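Side-chain contacts in sulfide-quinone reductase (Aquifex aeolicus, PDB 3HYW), which oxidises hydrogen sulfide with a quinone as electron acceptor, using FAD and probably building polysulfide chains that are released typically as cyclooctasulfur: residues Q137-N142 and L165-E170; V88-Q91 and K95-Y98; E234-N239 and T304-G309. All blocks are in the same frame, centred on the assembly; numbering follows the deposited sequence.

How the contacts relate
Followed from the N terminus, the three contacts come in series, so none nests in or crosses another. Contact 2 is the first and most local: its two strands are joined by the four-residue connection 91-94, closing a hairpin beside the FAD-binding sheet. Contact 1 comes next, closing a loop of 22 residues that includes strand 146-150 and bringing helices 126-141 and 158-173 together beside that strand. Contact 3 spans 64 residues, bringing the hairpin turn 234-239 against the loop that precedes helix 314-332. The centres of contacts 1 and 2 lie about 45 Å apart, on opposite sides of the chain's centre; those of contacts 1 and 3 are about 29 Å apart.

Contact 1 (Q137-N142 and L165-E170); sequences QELYAN and LMLHYE
Tyr140 reaches from helix 126-141 to helix 158-173 and lays the hydroxyl end of its ring against Glu170 and Leu167. Its OH stands 3.4 Å from Glu170 CG, so the tyrosine meets the aliphatic part of the glutamate and makes no hydrogen bond with the carboxylate. The two side chains cross at about a right angle. Leu167 comes in at the ring edge, near its plane, with its CD1 4.0 Å from Tyr140 CE2. In addition, the methyls Leu139 CD2 and Leu167 CD2 approach to 4.3 Å, a looser apolar touch.

These positions follow from the torsions. Leu167 has its CG opposite the backbone N (chi1 -176°), which swings both methyls toward the other helix. Glu170 starts out the same way, then bends at chi2 (70°), turning its carboxylate away from the tyrosine hydroxyl toward other partners. Those are Arg174, in a salt bridge, and Trp52, in a hydrogen bond, which probably compensates the charge of this buried glutamate. Arg174 also makes a cation-pi contact with Tyr140, while Gln137 OE1 lies in the ring plane at its edge. With Tyr140 cut back to an alanine, a gap would probably open beside Leu167 and the Glu170 methylene, and Arg174 would lose its aromatic partner.

The axes of the segments 137-141 and 165-170 approach to 12.6 Å, their directions inclined at 43°, a wide spacing that calls for long side chains. Leucines suit the inner level, where Leu139 and Leu167 both pack on Val146, and Met50 of helix 45-50 touches Tyr140 and Glu170. Two helices meeting beside strand 146-150 of a sheet with a parallel core are characteristic of the alpha/beta layering of Rossmann-like domains in pyridine nucleotide-disulphide oxidoreductases.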
loop_
_atom_site.group_PDB
_atom_site.type_symbol
_atom_site.label_atom_id
_atom_site.label_comp_id
_atom_site.label_asym_id
_atom_site.label_seq_id
_atom_site.Cartn_x
_atom_site.Cartn_y
_atom_site.Cartn_z
ATOM N N GLN A 137 -24.568 22.357 12.491
ATOM C CA GLN A 137 -25.881 22.684 11.927
ATOM C C GLN A 137 -25.760 23.726 10.812
ATOM O O GLN A 137 -26.434 23.629 9.784
ATOM C CB GLN A 137 -26.845 23.161 13.025
ATOM C CG GLN A 137 -27.303 22.063 13.998
ATOM C CD GLN A 137 -28.162 20.983 13.334
ATOM O OE1 GLN A 137 -27.824 19.799 13.366
ATOM N NE2 GLN A 137 -29.273 21.394 12.723
ATOM N N GLU A 138 -24.873 24.699 11.025
ATOM C CA GLU A 138 -24.564 25.757 10.058
ATOM C C GLU A 138 -23.878 25.219 8.788
ATOM O O GLU A 138 -24.065 25.759 7.696
ATOM C CB GLU A 138 -23.690 26.820 10.737
ATOM C CG GLU A 138 -23.393 28.068 9.902
ATOM C CD GLU A 138 -22.361 28.998 10.551
ATOM O OE1 GLU A 138 -22.041 28.815 11.752
ATOM O OE2 GLU A 138 -21.873 29.920 9.852
ATOM N N LEU A 139 -23.083 24.163 8.938
ATOM C CA LEU A 139 -22.434 23.519 7.797
ATOM C C LEU A 139 -23.430 22.772 6.904
ATOM O O LEU A 139 -23.329 22.827 5.677
ATOM C CB LEU A 139 -21.323 22.575 8.260
ATOM C CG LEU A 139 -20.680 21.685 7.190
ATOM C CD1 LEU A 139 -19.751 22.494 6.270
ATOM C CD2 LEU A 139 -19.952 20.521 7.836
ATOM N N TYR A 140 -24.385 22.078 7.519
ATOM C CA TYR A 140 -25.411 21.344 6.775
ATOM C C TYR A 140 -26.312 22.300 5.989
ATOM O O TYR A 140 -26.721 21.995 4.865
ATOM C CB TYR A 140 -26.271 20.477 7.708
ATOM C CG TYR A 140 -25.516 19.586 8.678
ATOM C CD1 TYR A 140 -25.917 19.491 10.012
ATOM C CD2 TYR A 140 -24.413 18.829 8.266
ATOM C CE1 TYR A 140 -25.243 18.667 10.916
ATOM C CE2 TYR A 140 -23.724 18.005 9.167
ATOM C CZ TYR A 140 -24.147 17.932 10.486
ATOM O OH TYR A 140 -23.484 17.123 11.381
ATOM N N ALA A 141 -26.611 23.449 6.597
ATOM C CA ALA A 141 -27.418 24.497 5.979
ATOM C C ALA A 141 -26.684 25.140 4.801
ATOM O O ALA A 141 -27.268 25.355 3.739
ATOM C CB ALA A 141 -27.790 25.549 7.017
ATOM N N ASN A 142 -25.401 25.438 5.002
ATOM C CA ASN A 142 -24.571 26.052 3.973
ATOM C C ASN A 142 -23.280 25.266 3.761
ATOM O O ASN A 142 -22.241 25.606 4.335
ATOM C CB ASN A 142 -24.287 27.514 4.321
ATOM C CG ASN A 142 -25.539 28.371 4.278
ATOM O OD1 ASN A 142 -26.106 28.613 3.209
ATOM N ND2 ASN A 142 -25.983 28.829 5.445
ATOM N N LEU A 165 -14.799 10.732 10.137
ATOM C CA LEU A 165 -15.555 9.656 9.506
ATOM C C LEU A 165 -17.035 9.666 9.891
ATOM O O LEU A 165 -17.899 9.333 9.066
ATOM C CB LEU A 165 -14.888 8.302 9.759
ATOM C CG LEU A 165 -13.589 8.199 8.954
ATOM C CD1 LEU A 165 -12.681 7.133 9.480
ATOM C CD2 LEU A 165 -13.877 7.993 7.469
ATOM N N MET A 166 -17.313 10.092 11.124
ATOM C CA MET A 166 -18.682 10.309 11.612
ATOM C C MET A 166 -19.381 11.408 10.820
ATOM O O MET A 166 -20.554 11.277 10.472
ATOM C CB MET A 166 -18.678 10.689 13.098
ATOM C CG MET A 166 -18.313 9.560 14.033
ATOM S SD MET A 166 -18.384 10.066 15.766
ATOM C CE MET A 166 -18.056 8.509 16.532
ATOM N N LEU A 167 -18.655 12.493 10.564
ATOM C CA LEU A 167 -19.176 13.610 9.792
ATOM C C LEU A 167 -19.457 13.198 8.346
ATOM O O LEU A 167 -20.516 13.511 7.816
ATOM C CB LEU A 167 -18.227 14.811 9.856
ATOM C CG LEU A 167 -18.680 16.111 9.173
ATOM C CD1 LEU A 167 -20.065 16.557 9.672
ATOM C CD2 LEU A 167 -17.647 17.210 9.364
ATOM N N HIS A 168 -18.521 12.481 7.725
ATOM C CA HIS A 168 -18.750 11.880 6.402
ATOM C C HIS A 168 -20.048 11.058 6.372
ATOM O O HIS A 168 -20.857 11.190 5.449
ATOM C CB HIS A 168 -17.561 10.997 5.986
ATOM C CG HIS A 168 -17.865 10.088 4.835
ATOM N ND1 HIS A 168 -17.878 10.521 3.526
ATOM C CD2 HIS A 168 -18.191 8.772 4.797
ATOM C CE1 HIS A 168 -18.190 9.514 2.731
ATOM N NE2 HIS A 168 -18.386 8.440 3.477
ATOM N N TYR A 169 -20.220 10.203 7.379
ATOM C CA TYR A 169 -21.410 9.374 7.523
ATOM C C TYR A 169 -22.673 10.237 7.585
ATOM O O TYR A 169 -23.632 9.993 6.851
ATOM C CB TYR A 169 -21.296 8.476 8.765
ATOM C CG TYR A 169 -22.563 7.712 9.093
ATOM C CD1 TYR A 169 -22.845 6.492 8.477
ATOM C CD2 TYR A 169 -23.476 8.204 10.024
ATOM C CE1 TYR A 169 -24.015 5.785 8.774
ATOM C CE2 TYR A 169 -24.649 7.500 10.331
ATOM C CZ TYR A 169 -24.903 6.297 9.704
ATOM O OH TYR A 169 -26.052 5.606 10.005
ATOM N N GLU A 170 -22.651 11.251 8.449
ATOM C CA GLU A 170 -23.779 12.169 8.620
ATOM C C GLU A 170 -24.131 12.909 7.330
ATOM O O GLU A 170 -25.306 13.023 6.977
ATOM C CB GLU A 170 -23.484 13.169 9.747
ATOM C CG GLU A 170 -24.590 14.197 10.019
ATOM C CD GLU A 170 -25.848 13.598 10.646
ATOM O OE1 GLU A 170 -25.750 12.581 11.375
ATOM O OE2 GLU A 170 -26.938 14.160 10.412
#

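Contact 2 (V88-Q91 and K95-Y98); sequences VTTQ and KIEY
Thr89 and Lys95 face each other across a non-hydrogen-bonded pair of antiparallel strands, and the lysine folds back over the threonine. A bend at chi2 (-87°) turns its otherwise extended chain so that Lys95 NZ donates a hydrogen bond of 2.9 Å to Thr89 OG1. The methylenes slant across the threonine on the way, with Lys95 CD 3.2 Å from the same oxygen. A long, flexible lysine suits this solvent-exposed margin, and a beta-branched threonine suits a strand while offering an acceptor.

On the other face of the sheet stand Val88 and Ile96, the neighbouring hydrogen-bonded pair. Val88 N donates a hydrogen bond to Ile96 O, and Ile96 N one to Val88 O, both at 2.8 Å and nearly straight at the hydrogen. Here the apolar groups meet crosswise. Val88 CG2 approaches the Tyr98 ring obliquely, 3.8 Å from both CD1 and CE1 of Tyr98, the two side chains lying roughly perpendicular. Tyr98 has its CG between its own backbone N and carbonyl carbon (chi1 64°), which brings the ring across the end of the valine. At the other end, Thr90 CG2 meets Ile96 CD1 at 3.7 Å, again nearly at right angles.

This apolar face lies against strand 4-8, where Val88 touches Ile8, and Ile96 and Tyr98 touch Val6. Strand 78-82 pairs antiparallel with strand 87-90 on the side away from strand 95-97. Together the three strands form a small antiparallel meander, packed on the parallel FAD-binding sheet and characteristic of the FAD domain of this flavoprotein family; the Val88 side chain is about 7 Å from the bound cofactor.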
loop_
_atom_site.group_PDB
_atom_site.type_symbol
_atom_site.label_atom_id
_atom_site.label_comp_id
_atom_site.label_asym_id
_atom_site.label_seq_id
_atom_site.Cartn_x
_atom_site.Cartn_y
_atom_site.Cartn_z
ATOM N N VAL A 88 -3.549 19.791 50.056
ATOM C CA VAL A 88 -4.146 20.342 48.848
ATOM C C VAL A 88 -5.029 21.515 49.270
ATOM O O VAL A 88 -5.746 21.436 50.276
ATOM C CB VAL A 88 -4.998 19.283 48.092
ATOM C CG1 VAL A 88 -5.538 19.843 46.769
ATOM C CG2 VAL A 88 -4.180 18.033 47.821
ATOM N N THR A 89 -4.967 22.601 48.507
ATOM C CA THR A 89 -5.818 23.755 48.757
ATOM C C THR A 89 -6.755 23.958 47.577
ATOM O O THR A 89 -6.324 23.930 46.427
ATOM C CB THR A 89 -4.988 25.037 49.002
ATOM O OG1 THR A 89 -3.875 24.732 49.849
ATOM C CG2 THR A 89 -5.841 26.129 49.648
ATOM N N THR A 90 -8.038 24.154 47.870
ATOM C CA THR A 90 -9.035 24.384 46.828
ATOM C C THR A 90 -9.148 25.870 46.493
ATOM O O THR A 90 -8.577 26.715 47.187
ATOM C CB THR A 90 -10.422 23.812 47.215
ATOM O OG1 THR A 90 -10.907 24.475 48.386
ATOM C CG2 THR A 90 -10.343 22.314 47.475
ATOM N N GLN A 91 -9.892 26.178 45.432
ATOM C CA GLN A 91 -10.076 27.552 44.967
ATOM C C GLN A 91 -10.689 28.473 46.033
ATOM O O GLN A 91 -10.322 29.642 46.126
ATOM C CB GLN A 91 -10.913 27.564 43.682
ATOM C CG GLN A 91 -10.821 28.855 42.873
ATOM C CD GLN A 91 -11.076 28.647 41.383
ATOM O OE1 GLN A 91 -11.900 27.821 40.984
ATOM N NE2 GLN A 91 -10.364 29.408 40.553
ATOM N N LYS A 95 -8.257 23.884 53.030
ATOM C CA LYS A 95 -7.049 23.065 53.129
ATOM C C LYS A 95 -7.398 21.630 53.488
ATOM O O LYS A 95 -8.005 21.367 54.528
ATOM C CB LYS A 95 -6.084 23.624 54.178
ATOM C CG LYS A 95 -5.388 24.915 53.795
ATOM C CD LYS A 95 -4.102 24.666 53.016
ATOM C CE LYS A 95 -3.272 25.941 52.934
ATOM N NZ LYS A 95 -2.192 25.843 51.917
ATOM N N ILE A 96 -6.995 20.704 52.628
ATOM C CA ILE A 96 -7.245 19.283 52.830
ATOM C C ILE A 96 -5.909 18.558 52.975
ATOM O O ILE A 96 -5.055 18.619 52.088
ATOM C CB ILE A 96 -8.076 18.689 51.660
ATOM C CG1 ILE A 96 -9.421 19.411 51.554
ATOM C CG2 ILE A 96 -8.328 17.201 51.864
ATOM C CD1 ILE A 96 -9.768 19.862 50.175
ATOM N N GLU A 97 -5.729 17.887 54.106
ATOM C CA GLU A 97 -4.506 17.143 54.373
ATOM C C GLU A 97 -4.645 15.728 53.832
ATOM O O GLU A 97 -5.750 15.178 53.787
ATOM C CB GLU A 97 -4.211 17.134 55.876
ATOM C CG GLU A 97 -2.738 17.005 56.226
ATOM C CD GLU A 97 -2.362 17.859 57.414
ATOM O OE1 GLU A 97 -2.122 19.072 57.220
ATOM O OE2 GLU A 97 -2.300 17.320 58.542
ATOM N N TYR A 98 -3.534 15.143 53.395
ATOM C CA TYR A 98 -3.565 13.783 52.862
ATOM C C TYR A 98 -2.408 12.934 53.368
ATOM O O TYR A 98 -1.348 13.453 53.720
ATOM C CB TYR A 98 -3.598 13.793 51.322
ATOM C CG TYR A 98 -2.372 14.384 50.651
ATOM C CD1 TYR A 98 -2.388 15.688 50.154
ATOM C CD2 TYR A 98 -1.202 13.633 50.498
ATOM C CE1 TYR A 98 -1.265 16.235 49.527
ATOM C CE2 TYR A 98 -0.074 14.170 49.877
ATOM C CZ TYR A 98 -0.113 15.468 49.394
ATOM O OH TYR A 98 0.998 16.002 48.792
#

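Contact 3 (E234-N239 and T304-G309)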
loop_
_atom_site.group_PDB
_atom_site.type_symbol
_atom_site.label_atom_id
_atom_site.label_comp_id
_atom_site.label_asym_id
_atom_site.label_seq_id
_atom_site.Cartn_x
_atom_site.Cartn_y
_atom_site.Cartn_z
ATOM N N GLU A 234 2.397 24.612 7.676
ATOM C CA GLU A 234 3.777 24.714 7.242
ATOM C C GLU A 234 4.335 23.307 7.026
ATOM O O GLU A 234 4.192 22.439 7.893
ATOM C CB GLU A 234 4.577 25.445 8.317
ATOM C CG GLU A 234 5.971 25.876 7.923
ATOM C CD GLU A 234 6.665 26.660 9.023
ATOM O OE1 GLU A 234 6.018 27.528 9.650
ATOM O OE2 GLU A 234 7.869 26.415 9.256
ATOM N N ASP A 235 4.954 23.069 5.872
ATOM C CA ASP A 235 5.628 21.790 5.662
ATOM C C ASP A 235 7.013 21.782 6.317
ATOM O O ASP A 235 7.412 22.768 6.949
ATOM C CB ASP A 235 5.655 21.369 4.178
ATOM C CG ASP A 235 6.438 22.328 3.286
ATOM O OD1 ASP A 235 7.322 23.070 3.775
ATOM O OD2 ASP A 235 6.168 22.317 2.067
ATOM N N LEU A 236 7.728 20.668 6.177
ATOM C CA LEU A 236 9.046 20.502 6.795
ATOM C C LEU A 236 10.155 21.300 6.114
ATOM O O LEU A 236 11.246 21.452 6.671
ATOM C CB LEU A 236 9.420 19.020 6.869
ATOM C CG LEU A 236 8.772 18.249 8.015
ATOM C CD1 LEU A 236 8.716 16.788 7.667
ATOM C CD2 LEU A 236 9.524 18.463 9.325
ATOM N N ASN A 237 9.878 21.805 4.913
ATOM C CA ASN A 237 10.787 22.725 4.228
ATOM C C ASN A 237 10.605 24.170 4.702
ATOM O O ASN A 237 11.328 25.067 4.264
ATOM C CB ASN A 237 10.599 22.651 2.705
ATOM C CG ASN A 237 10.957 21.288 2.124
ATOM O OD1 ASN A 237 10.452 20.905 1.067
ATOM N ND2 ASN A 237 11.831 20.553 2.804
ATOM N N GLY A 238 9.629 24.386 5.585
ATOM C CA GLY A 238 9.339 25.716 6.125
ATOM C C GLY A 238 8.409 26.545 5.254
ATOM O O GLY A 238 8.109 27.700 5.573
ATOM N N ASN A 239 7.953 25.951 4.155
ATOM C CA ASN A 239 7.016 26.603 3.244
ATOM C C ASN A 239 5.589 26.552 3.767
ATOM O O ASN A 239 5.118 25.499 4.195
ATOM C CB ASN A 239 7.094 25.964 1.858
ATOM C CG ASN A 239 8.496 26.010 1.278
ATOM O OD1 ASN A 239 9.203 27.008 1.416
ATOM N ND2 ASN A 239 8.908 24.922 0.634
ATOM N N THR A 304 8.853 12.427 16.178
ATOM C CA THR A 304 8.404 12.535 14.791
ATOM C C THR A 304 8.855 13.882 14.212
ATOM O O THR A 304 9.124 14.802 14.976
ATOM C CB THR A 304 6.881 12.379 14.705
ATOM O OG1 THR A 304 6.265 13.274 15.633
ATOM C CG2 THR A 304 6.476 10.947 15.061
ATOM N N PRO A 305 8.958 13.998 12.867
ATOM C CA PRO A 305 9.417 15.264 12.260
ATOM C C PRO A 305 8.595 16.483 12.700
ATOM O O PRO A 305 9.158 17.547 12.960
ATOM C CB PRO A 305 9.267 15.005 10.762
ATOM C CG PRO A 305 9.409 13.520 10.628
ATOM C CD PRO A 305 8.695 12.973 11.839
ATOM N N ILE A 306 7.279 16.323 12.777
ATOM C CA ILE A 306 6.421 17.294 13.450
ATOM C C ILE A 306 6.120 16.684 14.820
ATOM O O ILE A 306 5.629 15.556 14.892
ATOM C CB ILE A 306 5.105 17.570 12.659
ATOM C CG1 ILE A 306 5.392 17.932 11.185
ATOM C CG2 ILE A 306 4.254 18.627 13.359
ATOM C CD1 ILE A 306 6.179 19.236 10.961
ATOM N N PRO A 307 6.432 17.410 15.912
ATOM C CA PRO A 307 6.308 16.799 17.237
ATOM C C PRO A 307 4.916 16.248 17.535
ATOM O O PRO A 307 3.907 16.905 17.262
ATOM C CB PRO A 307 6.663 17.948 18.192
ATOM C CG PRO A 307 7.531 18.855 17.369
ATOM C CD PRO A 307 6.920 18.802 15.998
ATOM N N THR A 308 4.883 15.026 18.063
ATOM C CA THR A 308 3.650 14.396 18.535
ATOM C C THR A 308 3.917 13.714 19.879
ATOM O O THR A 308 5.062 13.458 20.233
ATOM C CB THR A 308 3.093 13.350 17.534
ATOM O OG1 THR A 308 4.046 12.290 17.356
ATOM C CG2 THR A 308 2.778 13.981 16.183
ATOM N N GLY A 309 2.856 13.417 20.619
ATOM C CA GLY A 309 2.993 12.769 21.918
ATOM C C GLY A 309 2.202 11.481 22.002
ATOM O O GLY A 309 1.475 11.121 21.069
#
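Leu236 sets its CG opposite its own carbonyl carbon (chi1 -79°), which sends the forked end of the side chain toward Pro305 and Ile306. Ile306 answers with both chi1 (-52°) and chi2 (-64°) turned to the same sign, so that its CD1 tip bends over to the leucine. Leu236 CD1 touches Pro305 CB at 3.6 Å, and CD2 lies close to the same carbon, while Leu236 CD2 meets Ile306 CD1 at 3.8 Å. Leucine suits this place because its branched end lets one methyl meet Pro305 and the other Ile306. Both side-chain meetings are slanting and apolar, with no hydrogen bond between the segments.

The leucine is held out by a hairpin turn of the type I plus G1-bulge kind, between strands 230-234 and 240-244. Gly238 N bonds to Asp235 O, and Asp235 N to Asn239 O. Gly238 takes a left-handed conformation in which a side chain would press on the preceding carbonyl, hence glycine. Asp235 suits the first place because its OD1 receives Asn239 N at 3.0 Å and, weakly, Asn237 N.

Pro305 and Ile306 belong to the loop before helix 314-332. Proline stiffens this exposed backbone and offers its CB methylene as an apolar contact, whereas buried Ile306 also packs on Ser187. Leu236 touches Asn220 as well.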